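Local coordinates for flagellar hook-associated protein 2 (PDB 6IWY) that caps the tip of the growing flagellar filament, helps flagellin monomers polymerise there and stops them leaking out unpolymerised, at residues 296-299 with 305-308; 334-337 with 342-345; 15-20 with 30-35. All blocks are in the same frame, centred on the assembly; numbering follows the deposited sequence.

Interaction 1: residues 296-299 with 305-308; sequences QAIN and SAFK
The side-chain amide of N299, on the helix side, reaches across to strand residue A306 and pairs with both polar atoms of that residue's backbone. Its OD1 takes the amide hydrogen of A306 N at 2.9 Å, in a moderately bent bond (152° at the hydrogen) whose donor is tilted 21° from the carbonyl plane. ND2 of N299 turns toward A306 O at 3.4 Å, a weak bond that completes the pair. One primary amide thus offers A306 an acceptor and, more weakly, a donor, as a residue of a neighbouring strand would. Within this chain, strand 304-308 is an outermost strand of its three-stranded antiparallel sheet: S305 and F307 bond through their backbones to N317 and V315 of strand 314-318, whereas A306 presents its N and O to N299. Helix and strand are consecutive elements within the Flagellin hook IN motif. Beneath the amide pair, the A306 methyl packs on the branched side chain of I298, with A306 CB 3.8 Å from I298 CG2 and 4.1 Å from I298 CD1. CG2 stands anti to the backbone N of I298 and also faces the carbonyl carbon of S305, while L275, from a loop, touches the side chain of I298.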
loop_
_atom_site.group_PDB
_atom_site.type_symbol
_atom_site.label_atom_id
_atom_site.label_comp_id
_atom_site.label_asym_id
_atom_site.label_seq_id
_atom_site.Cartn_x
_atom_site.Cartn_y
_atom_site.Cartn_z
ATOM N N GLN A 296 -3.726 28.906 -13.361
ATOM C CA GLN A 296 -2.552 29.751 -13.638
ATOM C C GLN A 296 -2.207 30.550 -12.380
ATOM O O GLN A 296 -1.038 30.818 -12.089
ATOM C CB GLN A 296 -2.796 30.737 -14.807
ATOM C CG GLN A 296 -3.178 30.148 -16.171
ATOM C CD GLN A 296 -3.185 31.204 -17.309
ATOM O OE1 GLN A 296 -3.152 32.429 -17.077
ATOM N NE2 GLN A 296 -3.220 30.718 -18.548
ATOM N N ALA A 297 -3.241 30.939 -11.644
ATOM C CA ALA A 297 -3.050 31.693 -10.414
ATOM C C ALA A 297 -2.292 30.817 -9.436
ATOM O O ALA A 297 -1.329 31.248 -8.816
ATOM C CB ALA A 297 -4.404 32.130 -9.825
ATOM N N ILE A 298 -2.706 29.563 -9.334
ATOM C CA ILE A 298 -2.137 28.671 -8.331
ATOM C C ILE A 298 -0.697 28.308 -8.669
ATOM O O ILE A 298 0.127 28.195 -7.777
ATOM C CB ILE A 298 -2.994 27.410 -8.128
ATOM C CG1 ILE A 298 -4.333 27.799 -7.475
ATOM C CG2 ILE A 298 -2.254 26.404 -7.257
ATOM C CD1 ILE A 298 -5.310 26.669 -7.262
ATOM N N ASN A 299 -0.383 28.153 -9.950
ATOM C CA ASN A 299 0.929 27.669 -10.313
ATOM C C ASN A 299 2.000 28.723 -10.073
ATOM O O ASN A 299 3.161 28.388 -9.955
ATOM C CB ASN A 299 0.962 27.204 -11.768
ATOM C CG ASN A 299 0.299 25.859 -11.964
ATOM O OD1 ASN A 299 0.257 25.042 -11.050
ATOM N ND2 ASN A 299 -0.213 25.615 -13.166
ATOM N N SER A 305 0.724 23.444 -6.954
ATOM C CA SER A 305 0.600 23.211 -8.382
ATOM C C SER A 305 -0.803 22.774 -8.552
ATOM O O SER A 305 -1.374 22.243 -7.612
ATOM C CB SER A 305 1.597 22.164 -8.917
ATOM O OG SER A 305 1.476 20.933 -8.251
ATOM N N ALA A 306 -1.351 23.041 -9.721
ATOM C CA ALA A 306 -2.703 22.669 -10.025
ATOM C C ALA A 306 -2.836 22.365 -11.510
ATOM O O ALA A 306 -2.039 22.826 -12.326
ATOM C CB ALA A 306 -3.654 23.782 -9.611
ATOM N N PHE A 307 -3.842 21.570 -11.846
ATOM C CA PHE A 307 -4.136 21.236 -13.232
ATOM C C PHE A 307 -5.606 20.842 -13.369
ATOM O O PHE A 307 -6.334 20.760 -12.356
ATOM C CB PHE A 307 -3.191 20.147 -13.749
ATOM C CG PHE A 307 -3.378 18.762 -13.120
ATOM C CD1 PHE A 307 -4.029 17.741 -13.820
ATOM C CD2 PHE A 307 -2.835 18.458 -11.883
ATOM C CE1 PHE A 307 -4.172 16.466 -13.273
ATOM C CE2 PHE A 307 -2.988 17.185 -11.333
ATOM C CZ PHE A 307 -3.657 16.189 -12.045
ATOM N N LYS A 308 -6.030 20.651 -14.620
ATOM C CA LYS A 308 -7.405 20.329 -14.971
ATOM C C LYS A 308 -7.488 18.901 -15.491
ATOM O O LYS A 308 -6.955 18.566 -16.551
ATOM C CB LYS A 308 -7.942 21.318 -16.024
ATOM C CG LYS A 308 -9.259 20.929 -16.720
#

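Interaction 2: residues 334-337 with 342-345; sequences ASLK and NAGM
The peptide joining N342 to A343 offers one of its faces to the side chain of L336. A methyl group, L336 CD1, sits above the nitrogen end of this plane, 3.5 Å from A343 N and displaced a little beyond it. The carbonyl carbon at the other end of the peptide bond is therefore farther off, with L336 CD1 4.3 Å from N342 C. The same methyl meets A343 CB at 3.8 Å, and this is the apolar pair of the contact. L336 gets there with CG anti to its own carbonyl carbon (chi1 -74°) and an extended outer torsion (chi2 169°), which carries CD1 across to the other segment. A second flat group, the peptide carbonyl of A334, is approached at its edge: NZ of K337 lies in the carbonyl plane and donates to A334 O at 3.0 Å, folding the lysine back over the A334-K337 turn. S335 OG bonds with L331 O and E265 O. On the strand side, the backbone of G344 bonds with that of I325. The arrangement is that of a strand-helix-strand connection, in which a short helical segment links the adjacent antiparallel strands 322-327 and 344-347, and L336, just after it, packs on I325 and on the returning chain at A343.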
loop_
_atom_site.group_PDB
_atom_site.type_symbol
_atom_site.label_atom_id
_atom_site.label_comp_id
_atom_site.label_asym_id
_atom_site.label_seq_id
_atom_site.Cartn_x
_atom_site.Cartn_y
_atom_site.Cartn_z
ATOM N N ALA A 334 -17.793 31.844 1.649
ATOM C CA ALA A 334 -19.023 31.314 1.039
ATOM C C ALA A 334 -18.783 30.762 -0.380
ATOM O O ALA A 334 -19.647 30.087 -0.932
ATOM C CB ALA A 334 -20.110 32.379 1.018
ATOM N N SER A 335 -17.618 31.037 -0.948
ATOM C CA SER A 335 -17.299 30.618 -2.314
ATOM C C SER A 335 -16.497 29.317 -2.455
ATOM O O SER A 335 -16.424 28.721 -3.552
ATOM C CB SER A 335 -16.553 31.743 -3.013
ATOM O OG SER A 335 -17.465 32.801 -3.231
ATOM N N LEU A 336 -15.897 28.880 -1.360
ATOM C CA LEU A 336 -15.189 27.617 -1.357
ATOM C C LEU A 336 -16.053 26.458 -1.837
ATOM O O LEU A 336 -15.542 25.563 -2.503
ATOM C CB LEU A 336 -14.677 27.294 0.026
ATOM C CG LEU A 336 -13.483 28.103 0.472
ATOM C CD1 LEU A 336 -13.229 27.868 2.009
ATOM C CD2 LEU A 336 -12.271 27.747 -0.428
ATOM N N LYS A 337 -17.345 26.449 -1.520
ATOM C CA LYS A 337 -18.196 25.348 -1.973
ATOM C C LYS A 337 -18.389 25.370 -3.501
ATOM O O LYS A 337 -18.537 24.321 -4.123
ATOM C CB LYS A 337 -19.545 25.368 -1.290
ATOM C CG LYS A 337 -20.429 26.483 -1.673
ATOM C CD LYS A 337 -21.791 26.236 -1.126
ATOM C CE LYS A 337 -22.737 27.302 -1.574
ATOM N NZ LYS A 337 -22.239 28.548 -1.018
ATOM N N ASN A 342 -13.674 22.672 0.837
ATOM C CA ASN A 342 -13.976 22.960 2.233
ATOM C C ASN A 342 -12.859 23.692 2.866
ATOM O O ASN A 342 -11.732 23.314 2.688
ATOM C CB ASN A 342 -14.027 21.659 3.014
ATOM C CG ASN A 342 -15.267 20.909 2.772
ATOM O OD1 ASN A 342 -16.340 21.500 2.588
ATOM N ND2 ASN A 342 -15.158 19.600 2.771
ATOM N N ALA A 343 -13.157 24.720 3.630
ATOM C CA ALA A 343 -12.204 25.266 4.593
ATOM C C ALA A 343 -11.678 24.110 5.439
ATOM O O ALA A 343 -12.452 23.353 5.983
ATOM C CB ALA A 343 -12.888 26.282 5.474
ATOM N N GLY A 344 -10.369 23.961 5.533
ATOM C CA GLY A 344 -9.782 22.883 6.334
ATOM C C GLY A 344 -8.370 22.548 5.883
ATOM O O GLY A 344 -7.819 23.203 4.987
ATOM N N MET A 345 -7.793 21.534 6.517
ATOM C CA MET A 345 -6.456 21.067 6.189
ATOM C C MET A 345 -6.590 19.721 5.516
ATOM O O MET A 345 -7.328 18.887 5.993
ATOM C CB MET A 345 -5.610 20.898 7.461
ATOM C CG MET A 345 -5.566 22.115 8.381
ATOM S SD MET A 345 -4.397 21.965 9.767
ATOM C CE MET A 345 -5.455 21.432 11.134
#

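Interaction 3: residues 15-20 with 30-35; sequences DALSAS and IKVDVQ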
loop_
_atom_site.group_PDB
_atom_site.type_symbol
_atom_site.label_atom_id
_atom_site.label_comp_id
_atom_site.label_asym_id
_atom_site.label_seq_id
_atom_site.Cartn_x
_atom_site.Cartn_y
_atom_site.Cartn_z
ATOM N N ASP A 15 -7.813 -34.787 14.385
ATOM C CA ASP A 15 -8.650 -33.580 14.411
ATOM C C ASP A 15 -8.300 -32.566 13.303
ATOM O O ASP A 15 -8.733 -31.416 13.357
ATOM C CB ASP A 15 -8.540 -32.896 15.785
ATOM C CG ASP A 15 -8.612 -33.891 16.958
ATOM O OD1 ASP A 15 -9.371 -34.878 16.857
ATOM O OD2 ASP A 15 -7.923 -33.689 17.991
ATOM N N ALA A 16 -7.551 -32.989 12.290
ATOM C CA ALA A 16 -6.939 -32.057 11.352
ATOM C C ALA A 16 -7.867 -31.621 10.212
ATOM O O ALA A 16 -7.654 -30.553 9.605
ATOM C CB ALA A 16 -5.671 -32.672 10.780
ATOM N N LEU A 17 -8.859 -32.455 9.887
ATOM C CA LEU A 17 -9.812 -32.118 8.836
ATOM C C LEU A 17 -11.109 -32.910 8.942
ATOM O O LEU A 17 -11.159 -33.976 9.566
ATOM C CB LEU A 17 -9.177 -32.328 7.459
ATOM C CG LEU A 17 -8.751 -33.752 7.092
ATOM C CD1 LEU A 17 -9.915 -34.553 6.466
ATOM C CD2 LEU A 17 -7.569 -33.689 6.143
ATOM N N SER A 18 -12.150 -32.375 8.309
ATOM C CA SER A 18 -13.462 -33.034 8.240
ATOM C C SER A 18 -13.937 -33.194 6.785
ATOM O O SER A 18 -14.096 -32.213 6.078
ATOM C CB SER A 18 -14.497 -32.237 9.046
ATOM O OG SER A 18 -14.569 -30.892 8.590
ATOM N N ALA A 19 -14.179 -34.432 6.365
ATOM C CA ALA A 19 -14.573 -34.731 4.992
ATOM C C ALA A 19 -16.044 -35.157 4.862
ATOM O O ALA A 19 -16.586 -35.795 5.763
ATOM C CB ALA A 19 -13.655 -35.806 4.416
ATOM N N SER A 20 -16.665 -34.810 3.729
ATOM C CA SER A 20 -18.098 -35.059 3.473
ATOM C C SER A 20 -18.261 -36.280 2.594
ATOM O O SER A 20 -17.571 -36.402 1.591
ATOM C CB SER A 20 -18.750 -33.859 2.776
ATOM N N ILE A 30 -7.602 -42.633 2.410
ATOM C CA ILE A 30 -6.911 -41.426 1.890
ATOM C C ILE A 30 -6.082 -40.735 2.955
ATOM O O ILE A 30 -6.603 -40.430 4.012
ATOM C CB ILE A 30 -7.912 -40.377 1.351
ATOM C CG1 ILE A 30 -8.885 -41.005 0.337
ATOM C CG2 ILE A 30 -7.172 -39.222 0.719
ATOM C CD1 ILE A 30 -10.000 -40.071 -0.116
ATOM N N LYS A 31 -4.821 -40.435 2.639
ATOM C CA LYS A 31 -3.821 -40.011 3.628
ATOM C C LYS A 31 -3.423 -38.539 3.465
ATOM O O LYS A 31 -2.933 -38.149 2.416
ATOM C CB LYS A 31 -2.577 -40.906 3.517
ATOM N N VAL A 32 -3.597 -37.723 4.505
ATOM C CA VAL A 32 -3.418 -36.273 4.345
ATOM C C VAL A 32 -2.547 -35.604 5.415
ATOM O O VAL A 32 -2.975 -35.361 6.542
ATOM C CB VAL A 32 -4.779 -35.527 4.201
ATOM C CG1 VAL A 32 -4.553 -34.083 3.786
ATOM C CG2 VAL A 32 -5.668 -36.207 3.155
ATOM N N ASP A 33 -1.307 -35.318 5.019
ATOM C CA ASP A 33 -0.369 -34.534 5.795
ATOM C C ASP A 33 -0.766 -33.091 5.561
ATOM O O ASP A 33 -0.820 -32.660 4.416
ATOM C CB ASP A 33 1.062 -34.780 5.300
ATOM N N VAL A 34 -1.079 -32.362 6.633
ATOM C CA VAL A 34 -1.479 -30.953 6.533
ATOM C C VAL A 34 -0.378 -30.068 7.080
ATOM O O VAL A 34 -0.221 -29.957 8.288
ATOM C CB VAL A 34 -2.746 -30.667 7.326
ATOM C CG1 VAL A 34 -3.112 -29.207 7.207
ATOM C CG2 VAL A 34 -3.878 -31.537 6.837
ATOM N N GLN A 35 0.385 -29.437 6.195
ATOM C CA GLN A 35 1.541 -28.646 6.618
ATOM C C GLN A 35 1.150 -27.223 7.037
ATOM O O GLN A 35 1.619 -26.729 8.052
ATOM C CB GLN A 35 2.615 -28.620 5.517
ATOM C CG GLN A 35 3.772 -29.631 5.712
ATOM C CD GLN A 35 3.393 -31.072 5.383
ATOM O OE1 GLN A 35 2.242 -31.363 5.055
ATOM N NE2 GLN A 35 4.371 -31.982 5.475
#
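V34 N is hydrogen-bonded to the hydroxyl OG1 of T399, and the side chain of that same threonine touches A16, so one loop residue ties the two segments together. Two separate antiparallel sheets meet here. Strand 17-19 pairs with strand 393-395, whereas strand 30-36 lies inside a four-stranded sheet between strands 368-371 and 405-407. Both sheets combine chain from the beginning and from the end of this fragment, so the two ends of the modelled chain come together here.

Between the two segments the contact is wholly apolar and buried. The backbones stay well apart, the nearest alpha carbons being A16 CA and V34 CA at 7.4 Å, and it is the side chains that span the gap. L17 has the largest share. With CG between the backbone N and the carbonyl carbon (chi1 63°), its CD2 meets strand 30-36, and its side chain crosses that of V32 at about a right angle. CD2 is the branch that does the touching: L17 CD2 lies 3.8 Å from V32 CG1 and 3.9 Å from V32 CB. The other branch is turned aside, L17 CD1 coming no nearer to V32 than 5.6 Å, at V32 CG2. V32 and V34, two residues apart on the strand, both point toward segment 15-20, V32 meeting L17 and V34 meeting L17 and A16. V32 CG1, anti to its backbone N (chi1 -170°), is the methyl that L17 approaches most closely. I393, L395, A405 and I407 also touch L17, and L395 touches V34 as well. V34 meets the segment through CG2, 4.3 Å from L17 CD2 and, more loosely, 4.5 Å from A16 CB.

Along the chain the contacts follow one another, interaction 3 first, then 1, then 2, and none overlaps another. Interactions 1 and 2 lie on the same side of the chain's centre, their own centres about 17 Å apart. Interaction 1 joins helix 292-299 to strand 304-308; interaction 2 joins the chain just after helix 330-335 to the loop leading into strand 344-347 of a different sheet. Interaction 3 sits on the opposite side, its centre about 63 Å from that of interaction 1 and about 61 Å from that of interaction 2. This elongated fragment includes at least part of the Flagellin hook IN motif and of the FliD C-terminal family; capping belongs to the whole, homopentameric protein.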